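Local coordinates for protein acidocalcisomal pyrophosphatase (Trypanosoma brucei brucei, PDB 5CUY) that probably hydrolyses inorganic pyrophosphate to phosphate in a magnesium-dependent reaction, at residues D[276-281]-D[293-298]; D[286-291]-D[325-330]; D[319-324]-D[377-382]. The protein carries 1 engineered substitution. All coordinates share one frame; numbering follows the deposited sequence.

Contact 1: residues D[276-281]-D[293-298]; sequences TWESTE and DPVDAV
Thr276 and Val295 close the tight end of this contact: Val295 N donates to Thr276 OG1 over 3.0 Å, with 153° at the hydrogen. The chi1 of 66° sets OG1 between the backbone N and the carbonyl carbon of its own residue; from there Thr276 OG1 also lies beside the Pro294 ring, 3.4 Å from Pro294 CB. The same hydroxyl is hydrogen-bonded to the Phe273 carbonyl, so it is held both by the loop just before it and by Val295. Thr276 CB rests on Val295 CG1 at 3.7 Å, and CG1 is met again by Glu278 CG, whose chain bends at chi2. Residues 291-296 carry the D-x-D-P-x-D signature of soluble pyrophosphatases, and Trp277 packs directly on it. Trp277 CB leads away from that loop, yet the indole returns to lay one face over Asp293 N, 3.3 Å from the ring plane and offset toward the rim at CZ3. The ring also meets Trp201 and stands edge-to-face with Phe152 of a neighbouring subunit. The backbone pairing beside it is loose: Glu278 N binds Asp293 O at 3.0 Å, whereas the return bond from Asp293 N to Glu278 O is weak at 3.4 Å. On the partly exposed side, CB of Asp293 points away from 276-281, and its side chain comes within about 4 Å of the bound magnesium ion; Asp293 binds magnesium in another structure of this protein but is not a ligand in this chain.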
loop_
_atom_site.group_PDB
_atom_site.type_symbol
_atom_site.label_atom_id
_atom_site.label_comp_id
_atom_site.label_asym_id
_atom_site.label_seq_id
_atom_site.Cartn_x
_atom_site.Cartn_y
_atom_site.Cartn_z
ATOM N N THR D 276 22.330 12.917 -19.681
ATOM C CA THR D 276 21.424 12.997 -20.836
ATOM C C THR D 276 21.656 14.345 -21.483
ATOM O O THR D 276 22.057 15.278 -20.806
ATOM C CB THR D 276 19.913 12.875 -20.433
ATOM O OG1 THR D 276 19.533 14.007 -19.651
ATOM C CG2 THR D 276 19.625 11.578 -19.646
ATOM N N TRP D 277 21.420 14.450 -22.783
ATOM C CA TRP D 277 21.637 15.703 -23.510
ATOM C C TRP D 277 20.833 15.715 -24.786
ATOM O O TRP D 277 20.979 14.835 -25.650
ATOM C CB TRP D 277 23.090 15.850 -23.895
ATOM C CG TRP D 277 23.409 17.119 -24.592
ATOM C CD1 TRP D 277 23.892 17.272 -25.879
ATOM C CD2 TRP D 277 23.392 18.429 -24.019
ATOM N NE1 TRP D 277 24.190 18.603 -26.129
ATOM C CE2 TRP D 277 23.892 19.331 -25.002
ATOM C CE3 TRP D 277 23.013 18.933 -22.769
ATOM C CZ2 TRP D 277 24.021 20.703 -24.759
ATOM C CZ3 TRP D 277 23.140 20.284 -22.530
ATOM C CH2 TRP D 277 23.643 21.160 -23.520
ATOM N N GLU D 278 19.981 16.722 -24.901
ATOM C CA GLU D 278 19.157 16.885 -26.076
ATOM C C GLU D 278 19.795 18.021 -26.852
ATOM O O GLU D 278 19.772 19.164 -26.435
ATOM C CB GLU D 278 17.748 17.172 -25.608
ATOM C CG GLU D 278 17.122 15.903 -25.059
ATOM C CD GLU D 278 16.346 15.146 -26.132
ATOM O OE1 GLU D 278 15.122 15.351 -26.207
ATOM O OE2 GLU D 278 16.932 14.375 -26.920
ATOM N N SER D 279 20.369 17.695 -27.995
ATOM C CA SER D 279 21.108 18.681 -28.762
ATOM C C SER D 279 20.446 19.548 -29.811
ATOM O O SER D 279 19.703 19.071 -30.657
ATOM C CB SER D 279 22.312 18.008 -29.419
ATOM O OG SER D 279 22.922 18.907 -30.334
ATOM N N THR D 280 20.768 20.833 -29.782
ATOM C CA THR D 280 20.210 21.726 -30.774
ATOM C C THR D 280 20.924 21.452 -32.085
ATOM O O THR D 280 20.889 22.254 -32.982
ATOM C CB THR D 280 20.420 23.203 -30.421
ATOM O OG1 THR D 280 21.788 23.407 -30.083
ATOM C CG2 THR D 280 19.570 23.614 -29.254
ATOM N N GLU D 281 21.575 20.315 -32.212
ATOM C CA GLU D 281 22.259 20.048 -33.461
ATOM C C GLU D 281 21.807 18.713 -34.053
ATOM O O GLU D 281 22.217 18.312 -35.149
ATOM C CB GLU D 281 23.783 20.082 -33.245
ATOM C CG GLU D 281 24.488 21.328 -33.821
ATOM C CD GLU D 281 24.198 22.647 -33.060
ATOM O OE1 GLU D 281 23.599 23.574 -33.669
ATOM O OE2 GLU D 281 24.583 22.760 -31.864
ATOM N N ASP D 293 19.988 20.652 -23.397
ATOM C CA ASP D 293 19.632 20.478 -21.994
ATOM C C ASP D 293 19.326 19.005 -21.659
ATOM O O ASP D 293 18.986 18.212 -22.536
ATOM C CB ASP D 293 18.392 21.331 -21.753
ATOM C CG ASP D 293 18.411 22.025 -20.447
ATOM O OD1 ASP D 293 19.424 22.701 -20.146
ATOM O OD2 ASP D 293 17.394 21.909 -19.724
ATOM N N PRO D 294 19.477 18.617 -20.385
ATOM C CA PRO D 294 19.197 17.244 -19.958
ATOM C C PRO D 294 17.690 17.093 -20.104
ATOM O O PRO D 294 16.952 18.091 -20.051
ATOM C CB PRO D 294 19.640 17.245 -18.498
ATOM C CG PRO D 294 20.732 18.235 -18.469
ATOM C CD PRO D 294 20.146 19.355 -19.304
ATOM N N VAL D 295 17.217 15.869 -20.295
ATOM C CA VAL D 295 15.801 15.693 -20.496
ATOM C C VAL D 295 15.111 15.861 -19.185
ATOM O O VAL D 295 15.609 15.432 -18.142
ATOM C CB VAL D 295 15.456 14.311 -21.095
ATOM C CG1 VAL D 295 16.636 13.766 -21.853
ATOM C CG2 VAL D 295 14.993 13.355 -20.013
ATOM N N ASP D 296 13.948 16.478 -19.237
ATOM C CA ASP D 296 13.230 16.724 -18.036
ATOM C C ASP D 296 12.315 15.602 -17.578
ATOM O O ASP D 296 12.005 14.691 -18.317
ATOM C CB ASP D 296 12.454 18.031 -18.209
ATOM C CG ASP D 296 13.384 19.261 -18.273
ATOM O OD1 ASP D 296 14.092 19.547 -17.262
ATOM O OD2 ASP D 296 13.420 19.938 -19.321
ATOM N N ALA D 297 11.916 15.617 -16.323
ATOM C CA ALA D 297 10.969 14.612 -15.918
ATOM C C ALA D 297 10.068 15.185 -14.841
ATOM O O ALA D 297 10.365 16.202 -14.219
ATOM C CB ALA D 297 11.636 13.355 -15.457
ATOM N N VAL D 298 8.939 14.526 -14.673
ATOM C CA VAL D 298 7.942 14.898 -13.715
ATOM C C VAL D 298 7.690 13.619 -12.941
ATOM O O VAL D 298 7.259 12.670 -13.518
ATOM C CB VAL D 298 6.681 15.323 -14.471
ATOM C CG1 VAL D 298 5.660 15.925 -13.532
ATOM C CG2 VAL D 298 7.053 16.324 -15.502
#

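Contact 2: residues D[286-291]-D[325-330]; sequences AGVTGD and GEMDWK
Thr289 bridges to the start of strand 326-335 through two short backbone hydrogen bonds, one on each side of Glu326. Thr289 N gives to Gly325 O at 2.6 Å, and Met327 N gives to Thr289 O at 2.7 Å, the latter with 166° at the hydrogen. Each acceptor has a second, softer partner: the CA-H of Val288 approaches Gly325 O and the CA-H of Glu326 approaches Thr289 O.

The apolar contact is one touch: Val288 CG1, placed anti to its backbone N, meets Met327 CB at 3.5 Å, where the two side chains cross at a slant. Met327 then bends at chi2 and chi3 so that SD sits over the centre of the Trp329 ring, 3.5 Å above its plane. Thr289 and Glu326 lie side by side, pointing the same way, CG2 of Thr289 against CG of Glu326 at 4.1 Å.

The charged groups gather at the other end. Asp291 OD2 and Asp328 OD1 approach to 3.3 Å, their carboxylate planes 55° apart. Lys330 NZ forms a salt bridge with Asp328 OD2 at 2.7 Å, coming from above the carboxylate plane, and is itself hydrogen-bonded to Tyr270 OH. Asp291 and Asp328, with Asp296, are the residues of the magnesium site. Two acidic oxygens this near would probably repel one another; the shared magnesium ion probably offsets that repulsion, and Lys330, paired with the other oxygen of Asp328, may lessen it.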
loop_
_atom_site.group_PDB
_atom_site.type_symbol
_atom_site.label_atom_id
_atom_site.label_comp_id
_atom_site.label_asym_id
_atom_site.label_seq_id
_atom_site.Cartn_x
_atom_site.Cartn_y
_atom_site.Cartn_z
ATOM N N ALA D 286 12.182 17.558 -39.328
ATOM C CA ALA D 286 12.523 18.828 -39.954
ATOM C C ALA D 286 11.883 20.002 -39.197
ATOM O O ALA D 286 10.697 19.957 -38.852
ATOM C CB ALA D 286 12.086 18.821 -41.422
ATOM N N GLY D 287 12.682 21.032 -38.922
ATOM C CA GLY D 287 12.192 22.207 -38.216
ATOM C C GLY D 287 12.297 22.123 -36.698
ATOM O O GLY D 287 12.350 23.136 -36.007
ATOM N N VAL D 288 12.328 20.895 -36.188
ATOM C CA VAL D 288 12.419 20.622 -34.761
ATOM C C VAL D 288 13.773 20.028 -34.404
ATOM O O VAL D 288 14.206 19.015 -34.953
ATOM C CB VAL D 288 11.335 19.639 -34.335
ATOM C CG1 VAL D 288 11.445 19.335 -32.855
ATOM C CG2 VAL D 288 9.985 20.226 -34.660
ATOM N N THR D 289 14.428 20.656 -33.446
ATOM C CA THR D 289 15.734 20.219 -33.018
ATOM C C THR D 289 15.684 19.986 -31.497
ATOM O O THR D 289 14.600 19.948 -30.889
ATOM C CB THR D 289 16.745 21.317 -33.441
ATOM O OG1 THR D 289 17.951 20.704 -33.895
ATOM C CG2 THR D 289 17.023 22.303 -32.307
ATOM N N GLY D 290 16.845 19.794 -30.888
ATOM C CA GLY D 290 16.898 19.612 -29.446
ATOM C C GLY D 290 17.053 20.943 -28.719
ATOM O O GLY D 290 17.270 21.967 -29.346
ATOM N N ASP D 291 16.980 20.950 -27.400
ATOM C CA ASP D 291 17.086 22.213 -26.694
ATOM C C ASP D 291 18.363 22.473 -25.850
ATOM O O ASP D 291 18.366 23.382 -24.992
ATOM C CB ASP D 291 15.838 22.371 -25.831
ATOM C CG ASP D 291 15.633 21.210 -24.906
ATOM O OD1 ASP D 291 16.502 20.324 -24.870
ATOM O OD2 ASP D 291 14.607 21.177 -24.198
ATOM N N GLY D 325 10.973 25.582 -32.701
ATOM C CA GLY D 325 11.886 24.631 -33.293
ATOM C C GLY D 325 12.585 23.684 -32.340
ATOM O O GLY D 325 13.457 22.921 -32.784
ATOM N N GLU D 326 12.236 23.703 -31.049
ATOM C CA GLU D 326 12.912 22.806 -30.118
ATOM C C GLU D 326 11.993 21.827 -29.414
ATOM O O GLU D 326 11.026 22.220 -28.742
ATOM C CB GLU D 326 13.737 23.605 -29.084
ATOM C CG GLU D 326 14.746 24.582 -29.745
ATOM C CD GLU D 326 15.740 25.281 -28.803
ATOM O OE1 GLU D 326 15.358 25.780 -27.704
ATOM O OE2 GLU D 326 16.919 25.353 -29.200
ATOM N N MET D 327 12.289 20.540 -29.590
ATOM C CA MET D 327 11.537 19.480 -28.939
ATOM C C MET D 327 11.877 19.492 -27.446
ATOM O O MET D 327 13.033 19.326 -27.067
ATOM C CB MET D 327 11.926 18.146 -29.549
ATOM C CG MET D 327 11.567 16.964 -28.703
ATOM S SD MET D 327 9.816 16.787 -28.560
ATOM C CE MET D 327 9.365 16.402 -30.221
ATOM N N ASP D 328 10.887 19.709 -26.591
ATOM C CA ASP D 328 11.124 19.734 -25.154
ATOM C C ASP D 328 10.337 18.609 -24.449
ATOM O O ASP D 328 9.166 18.751 -24.121
ATOM C CB ASP D 328 10.755 21.122 -24.621
ATOM C CG ASP D 328 10.930 21.251 -23.110
ATOM O OD1 ASP D 328 11.854 20.628 -22.506
ATOM O OD2 ASP D 328 10.136 22.018 -22.523
ATOM N N TRP D 329 10.994 17.485 -24.217
ATOM C CA TRP D 329 10.361 16.334 -23.590
ATOM C C TRP D 329 10.052 16.462 -22.132
ATOM O O TRP D 329 10.820 17.033 -21.371
ATOM C CB TRP D 329 11.251 15.129 -23.703
ATOM C CG TRP D 329 11.544 14.786 -25.040
ATOM C CD1 TRP D 329 12.764 14.818 -25.626
ATOM C CD2 TRP D 329 10.646 14.191 -25.986
ATOM N NE1 TRP D 329 12.704 14.253 -26.873
ATOM C CE2 TRP D 329 11.416 13.857 -27.131
ATOM C CE3 TRP D 329 9.276 13.899 -25.979
ATOM C CZ2 TRP D 329 10.859 13.234 -28.270
ATOM C CZ3 TRP D 329 8.711 13.279 -27.110
ATOM C CH2 TRP D 329 9.506 12.950 -28.243
ATOM N N LYS D 330 8.935 15.892 -21.739
ATOM C CA LYS D 330 8.545 15.842 -20.349
ATOM C C LYS D 330 8.351 14.343 -20.074
ATOM O O LYS D 330 7.378 13.699 -20.543
ATOM C CB LYS D 330 7.247 16.594 -20.114
ATOM C CG LYS D 330 7.287 18.041 -20.535
ATOM C CD LYS D 330 8.388 18.777 -19.814
ATOM C CE LYS D 330 9.048 19.732 -20.782
ATOM N NZ LYS D 330 9.259 21.072 -20.166
#

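Contact 3: residues D[319-324]-D[377-382]; sequences LGMIDE and SHFAFD
Ala380 N donates to Gly320 O at 2.8 Å, and the same oxygen lies at the edge of the Phe379 ring, in its plane, with Gly320 O 3.5 Å from Phe379 CD1. This is the antiparallel pairing of strands 310-323 and 378-387 in the mixed sheet of the pyrophosphatase fold, with Met321 and Phe379 as its non-hydrogen-bonded pair. On the other flank of that pair, Ile322 N donates to His378 O at 2.9 Å. Two waters extend the pairing where the backbones part. One accepts from Gly320 N and donates to Ala380 O; the second accepts from His378 N and donates to Ile322 O. Each water thus links the two segments beside a direct bond.

On the Phe379 face of the sheet the packing is apolar. Phe379, with CG anti to its carbonyl carbon (chi1 -60°), puts its ring between Leu319 and Met321: Leu319 CD2 touches Phe379 CE1 at 4.0 Å, and Met321 CB approaches Phe379 CD1 at the same distance. The Met321 sulfur forms an oblique Met-aromatic contact, SD lying 5.1 Å from the Phe379 ring centroid and 50° off its normal. Arg362 and Arg366 of helix 357-367 also touch the Phe379 side chain, and Leu32 of a neighbouring subunit packs on this residue. Ser377 closes the row. Its OG is hydrogen-bonded to the Phe365 carbonyl and to Lys369 NZ, and Ser377 OG lies 3.3 Å from Met321 SD.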
loop_
_atom_site.group_PDB
_atom_site.type_symbol
_atom_site.label_atom_id
_atom_site.label_comp_id
_atom_site.label_asym_id
_atom_site.label_seq_id
_atom_site.Cartn_x
_atom_site.Cartn_y
_atom_site.Cartn_z
ATOM N N LEU D 319 5.661 13.138 -22.526
ATOM C CA LEU D 319 4.836 14.094 -23.229
ATOM C C LEU D 319 5.809 15.014 -24.020
ATOM O O LEU D 319 6.811 15.464 -23.493
ATOM C CB LEU D 319 4.021 14.878 -22.213
ATOM C CG LEU D 319 3.277 16.089 -22.766
ATOM C CD1 LEU D 319 2.175 15.539 -23.673
ATOM C CD2 LEU D 319 2.675 16.954 -21.625
ATOM N N GLY D 320 5.529 15.273 -25.283
ATOM C CA GLY D 320 6.420 16.113 -26.055
ATOM C C GLY D 320 5.868 17.466 -26.448
ATOM O O GLY D 320 4.814 17.588 -27.061
ATOM N N MET D 321 6.608 18.500 -26.128
ATOM C CA MET D 321 6.171 19.837 -26.416
ATOM C C MET D 321 7.203 20.528 -27.345
ATOM O O MET D 321 8.392 20.571 -27.058
ATOM C CB MET D 321 6.007 20.531 -25.060
ATOM C CG MET D 321 5.547 21.949 -25.089
ATOM S SD MET D 321 5.036 22.457 -23.426
ATOM C CE MET D 321 6.567 23.250 -22.756
ATOM N N ILE D 322 6.759 21.047 -28.477
ATOM C CA ILE D 322 7.683 21.714 -29.389
ATOM C C ILE D 322 7.526 23.210 -29.264
ATOM O O ILE D 322 6.428 23.725 -29.423
ATOM C CB ILE D 322 7.413 21.365 -30.876
ATOM C CG1 ILE D 322 7.454 19.844 -31.093
ATOM C CG2 ILE D 322 8.421 22.118 -31.740
ATOM C CD1 ILE D 322 7.340 19.422 -32.511
ATOM N N ASP D 323 8.615 23.918 -29.000
ATOM C CA ASP D 323 8.538 25.368 -28.870
ATOM C C ASP D 323 9.689 26.040 -29.616
ATOM O O ASP D 323 10.849 25.853 -29.282
ATOM C CB ASP D 323 8.556 25.787 -27.389
ATOM C CG ASP D 323 8.324 27.280 -27.205
ATOM O OD1 ASP D 323 9.025 28.065 -27.888
ATOM O OD2 ASP D 323 7.445 27.667 -26.391
ATOM N N GLU D 324 9.348 26.819 -30.634
ATOM C CA GLU D 324 10.334 27.522 -31.437
ATOM C C GLU D 324 11.411 26.605 -31.986
ATOM O O GLU D 324 12.595 26.808 -31.763
ATOM C CB GLU D 324 10.950 28.633 -30.605
ATOM C CG GLU D 324 9.930 29.664 -30.184
ATOM C CD GLU D 324 10.561 30.796 -29.416
ATOM O OE1 GLU D 324 11.120 30.525 -28.316
ATOM O OE2 GLU D 324 10.506 31.955 -29.917
ATOM N N SER D 377 0.686 25.951 -25.539
ATOM C CA SER D 377 1.822 25.213 -26.075
ATOM C C SER D 377 1.412 24.276 -27.232
ATOM O O SER D 377 0.260 23.817 -27.305
ATOM C CB SER D 377 2.468 24.382 -24.970
ATOM O OG SER D 377 3.209 25.185 -24.062
ATOM N N HIS D 378 2.354 24.012 -28.137
ATOM C CA HIS D 378 2.130 23.079 -29.258
ATOM C C HIS D 378 2.814 21.756 -28.871
ATOM O O HIS D 378 3.988 21.731 -28.512
ATOM C CB HIS D 378 2.759 23.598 -30.566
ATOM C CG HIS D 378 2.216 24.921 -31.029
ATOM N ND1 HIS D 378 0.868 25.152 -31.225
ATOM C CD2 HIS D 378 2.838 26.099 -31.290
ATOM C CE1 HIS D 378 0.683 26.415 -31.576
ATOM N NE2 HIS D 378 1.861 27.011 -31.622
ATOM N N PHE D 379 2.084 20.659 -28.922
ATOM C CA PHE D 379 2.665 19.374 -28.577
ATOM C C PHE D 379 2.929 18.533 -29.810
ATOM O O PHE D 379 2.535 18.869 -30.908
ATOM C CB PHE D 379 1.708 18.615 -27.689
ATOM C CG PHE D 379 1.385 19.312 -26.419
ATOM C CD1 PHE D 379 2.259 19.281 -25.353
ATOM C CD2 PHE D 379 0.157 19.979 -26.261
ATOM C CE1 PHE D 379 1.903 19.906 -24.135
ATOM C CE2 PHE D 379 -0.199 20.599 -25.050
ATOM C CZ PHE D 379 0.665 20.560 -24.002
ATOM N N ALA D 380 3.595 17.412 -29.615
ATOM C CA ALA D 380 3.859 16.477 -30.707
ATOM C C ALA D 380 2.748 15.468 -30.526
ATOM O O ALA D 380 2.228 15.338 -29.418
ATOM C CB ALA D 380 5.201 15.785 -30.509
ATOM N N PHE D 381 2.390 14.764 -31.592
ATOM C CA PHE D 381 1.353 13.752 -31.521
ATOM C C PHE D 381 0.040 14.249 -30.956
ATOM O O PHE D 381 -0.699 13.492 -30.311
ATOM C CB PHE D 381 1.826 12.601 -30.675
ATOM C CG PHE D 381 3.203 12.180 -30.984
ATOM C CD1 PHE D 381 3.501 11.604 -32.205
ATOM C CD2 PHE D 381 4.213 12.369 -30.067
ATOM C CE1 PHE D 381 4.790 11.219 -32.518
ATOM C CE2 PHE D 381 5.510 11.988 -30.371
ATOM C CZ PHE D 381 5.798 11.411 -31.606
ATOM N N ASP D 382 -0.250 15.521 -31.191
ATOM C CA ASP D 382 -1.496 16.091 -30.705
ATOM C C ASP D 382 -1.621 15.992 -29.190
ATOM O O ASP D 382 -2.731 15.854 -28.686
ATOM C CB ASP D 382 -2.703 15.368 -31.323
ATOM C CG ASP D 382 -2.673 15.320 -32.849
ATOM O OD1 ASP D 382 -2.498 16.374 -33.491
ATOM O OD2 ASP D 382 -2.845 14.211 -33.415
HETATM O O HOH W 1 3.028 14.151 -27.003
HETATM O O HOH W 2 4.935 25.437 -27.479
#

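In the fold
Contacts 2 and 3 share the strand hairpin 310-323/326-335: their centres are 8 Å apart, and probable backbone hydrogen bonds from Asp328 N to Met321 O and from Leu319 N to Lys330 O, both 2.7 Å, join them. The centres of contacts 1 and 2 are 9 Å apart, and they meet at the magnesium site. Asp296 of the first and Asp291 and Asp328 of the second are the metal ligands, and Asp296 OD2 comes to 3.6 Å from Asp328 OD1. Contact 3 holds no ligand; its Met321 side chain is about 8 Å from the ion and packs against Asp328. Contacts 1 and 3 do not touch, their nearest atoms being about 7 Å apart.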